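Transcriptional activator HlyU (Vibrio cholerae, PDB 4K2E) binds DNA as a transcriptional regulator and up-regulates expression of the hemolysin gene hlyA. Local coordinates at residues E35-I40 and A70-D75. Residues are numbered along the deposited sequence; the frame is centred on the assembly and turned at random.
Sequences ERRLQI and AWLRRD
R37 and L72 bring helix 35-40 and the C-terminal end of helix 62-74 nearest, their CA atoms 7.3 Å apart, while the axes of the short segments pass at 10.9 Å and cross at -66°. At this spacing side chains make the contact, and R37 and W71 do so as a textbook cation-pi stack. The guanidinium lies flat over one face of the indole, the planes only 10° apart, with CZ of R37 3.6 Å from the centroid of the six-membered ring of W71. CD of R37 lies over the five-membered ring in a CH-pi contact, and the bend at chi3 (-52°) then turns the guanidinium along the indole face. NE and NH2 of R37 are hydrogen-bonded to the carbonyls of A31 and K30, which fixes the guanidinium's rotation and ties it to the C-terminal end of helix 16-32. On the opposite indole face NH2 of R74 sits near the rim, its guanidinium not stacking. Deeper in, CD1 of L72 meets CG2 of I40 at 3.6 Å, while CD2 of L72 packs against CB of R37. This arrangement seats the helix ending the predicted helix-turn-helix motif on the helical core of an ArsR-type winged-helix domain.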
loop_
_atom_site.group_PDB
_atom_site.type_symbol
_atom_site.label_atom_id
_atom_site.label_comp_id
_atom_site.label_asym_id
_atom_site.label_seq_id
_atom_site.Cartn_x
_atom_site.Cartn_y
_atom_site.Cartn_z
ATOM N N GLU A 35 9.397 -0.621 -5.581
ATOM C CA GLU A 35 9.423 -1.884 -6.310
ATOM C C GLU A 35 10.359 -2.903 -5.674
ATOM O O GLU A 35 10.006 -4.075 -5.548
ATOM C CB GLU A 35 9.712 -1.686 -7.791
ATOM C CG GLU A 35 8.461 -1.260 -8.568
ATOM C CD GLU A 35 8.696 -1.077 -10.045
ATOM O OE1 GLU A 35 9.507 -1.834 -10.629
ATOM O OE2 GLU A 35 8.061 -0.161 -10.619
ATOM N N ARG A 36 11.528 -2.452 -5.233
ATOM C CA ARG A 36 12.482 -3.384 -4.618
ATOM C C ARG A 36 12.005 -3.893 -3.233
ATOM O O ARG A 36 12.053 -5.102 -2.941
ATOM C CB ARG A 36 13.892 -2.778 -4.544
ATOM C CG ARG A 36 14.492 -2.368 -5.883
ATOM C CD ARG A 36 14.351 -3.505 -6.909
ATOM N NE ARG A 36 15.323 -3.397 -7.975
ATOM C CZ ARG A 36 15.737 -4.428 -8.712
ATOM N NH1 ARG A 36 15.260 -5.653 -8.494
ATOM N NH2 ARG A 36 16.643 -4.236 -9.656
ATOM N N ARG A 37 11.512 -2.992 -2.379
ATOM C CA ARG A 37 11.031 -3.456 -1.074
ATOM C C ARG A 37 9.837 -4.399 -1.211
ATOM O O ARG A 37 9.779 -5.426 -0.522
ATOM C CB ARG A 37 10.712 -2.300 -0.111
ATOM C CG ARG A 37 11.935 -1.552 0.363
ATOM C CD ARG A 37 11.657 -0.484 1.426
ATOM N NE ARG A 37 10.597 0.503 1.114
ATOM C CZ ARG A 37 10.780 1.718 0.594
ATOM N NH1 ARG A 37 11.991 2.142 0.227
ATOM N NH2 ARG A 37 9.725 2.523 0.414
ATOM N N LEU A 38 8.914 -4.070 -2.113
ATOM C CA LEU A 38 7.786 -4.968 -2.371
ATOM C C LEU A 38 8.266 -6.330 -2.905
ATOM O O LEU A 38 7.734 -7.354 -2.525
ATOM C CB LEU A 38 6.820 -4.396 -3.391
ATOM C CG LEU A 38 5.530 -5.190 -3.627
ATOM C CD1 LEU A 38 4.686 -5.204 -2.341
ATOM C CD2 LEU A 38 4.739 -4.577 -4.792
ATOM N N GLN A 39 9.229 -6.320 -3.815
ATOM C CA GLN A 39 9.784 -7.584 -4.349
ATOM C C GLN A 39 10.327 -8.477 -3.233
ATOM O O GLN A 39 10.042 -9.690 -3.183
ATOM C CB GLN A 39 10.862 -7.308 -5.412
ATOM C CG GLN A 39 10.297 -6.930 -6.774
ATOM C CD GLN A 39 11.324 -6.303 -7.731
ATOM O OE1 GLN A 39 12.537 -6.365 -7.511
ATOM N NE2 GLN A 39 10.824 -5.690 -8.802
ATOM N N ILE A 40 11.107 -7.869 -2.339
ATOM C CA ILE A 40 11.605 -8.584 -1.169
ATOM C C ILE A 40 10.448 -9.175 -0.347
ATOM O O ILE A 40 10.404 -10.383 -0.015
ATOM C CB ILE A 40 12.434 -7.623 -0.284
ATOM C CG1 ILE A 40 13.694 -7.186 -1.042
ATOM C CG2 ILE A 40 12.772 -8.251 1.075
ATOM C CD1 ILE A 40 14.519 -6.081 -0.345
ATOM N N ALA A 70 17.152 -2.543 5.369
ATOM C CA ALA A 70 17.272 -1.722 6.563
ATOM C C ALA A 70 15.947 -0.997 6.851
ATOM O O ALA A 70 15.507 -0.908 8.011
ATOM C CB ALA A 70 18.392 -0.744 6.415
ATOM N N TRP A 71 15.347 -0.465 5.788
ATOM C CA TRP A 71 14.030 0.147 5.870
ATOM C C TRP A 71 12.992 -0.863 6.347
ATOM O O TRP A 71 12.242 -0.583 7.287
ATOM C CB TRP A 71 13.657 0.727 4.498
ATOM C CG TRP A 71 12.397 1.597 4.453
ATOM C CD1 TRP A 71 11.166 1.317 4.993
ATOM C CD2 TRP A 71 12.259 2.840 3.768
ATOM N NE1 TRP A 71 10.275 2.336 4.691
ATOM C CE2 TRP A 71 10.926 3.276 3.939
ATOM C CE3 TRP A 71 13.140 3.633 3.025
ATOM C CZ2 TRP A 71 10.462 4.473 3.404
ATOM C CZ3 TRP A 71 12.675 4.821 2.498
ATOM C CH2 TRP A 71 11.349 5.224 2.688
ATOM N N LEU A 72 12.961 -2.053 5.750
ATOM C CA LEU A 72 11.975 -3.039 6.178
ATOM C C LEU A 72 12.162 -3.463 7.660
ATOM O O LEU A 72 11.186 -3.738 8.348
ATOM C CB LEU A 72 11.962 -4.264 5.252
ATOM C CG LEU A 72 11.627 -4.001 3.787
ATOM C CD1 LEU A 72 11.877 -5.272 2.965
ATOM C CD2 LEU A 72 10.136 -3.472 3.594
ATOM N N ARG A 73 13.412 -3.526 8.132
ATOM C CA ARG A 73 13.720 -3.875 9.529
ATOM C C ARG A 73 13.219 -2.720 10.427
ATOM O O ARG A 73 12.546 -2.926 11.434
ATOM C CB ARG A 73 15.230 -4.080 9.743
ATOM C CG ARG A 73 15.779 -5.375 9.114
ATOM C CD ARG A 73 16.970 -6.001 9.871
ATOM N NE ARG A 73 18.077 -5.099 10.178
ATOM C CZ ARG A 73 18.923 -4.644 9.267
ATOM N NH1 ARG A 73 18.779 -4.972 7.984
ATOM N NH2 ARG A 73 19.905 -3.858 9.626
ATOM N N ARG A 74 13.561 -1.507 10.029
ATOM C CA ARG A 74 13.285 -0.327 10.835
ATOM C C ARG A 74 11.771 -0.153 11.068
ATOM O O ARG A 74 11.342 0.139 12.186
ATOM C CB ARG A 74 13.856 0.918 10.157
ATOM C CG ARG A 74 13.488 2.208 10.873
ATOM C CD ARG A 74 14.219 3.392 10.294
ATOM N NE ARG A 74 13.927 3.540 8.876
ATOM C CZ ARG A 74 14.828 3.438 7.904
ATOM N NH1 ARG A 74 16.111 3.177 8.180
ATOM N NH2 ARG A 74 14.450 3.608 6.646
ATOM N N ASP A 75 10.974 -0.409 10.037
ATOM C CA ASP A 75 9.530 -0.243 10.183
ATOM C C ASP A 75 8.787 -1.486 10.615
ATOM O O ASP A 75 7.565 -1.473 10.718
ATOM C CB ASP A 75 8.929 0.372 8.918
ATOM C CG ASP A 75 9.275 1.820 8.794
ATOM O OD1 ASP A 75 9.550 2.400 9.845
ATOM O OD2 ASP A 75 9.319 2.363 7.675
#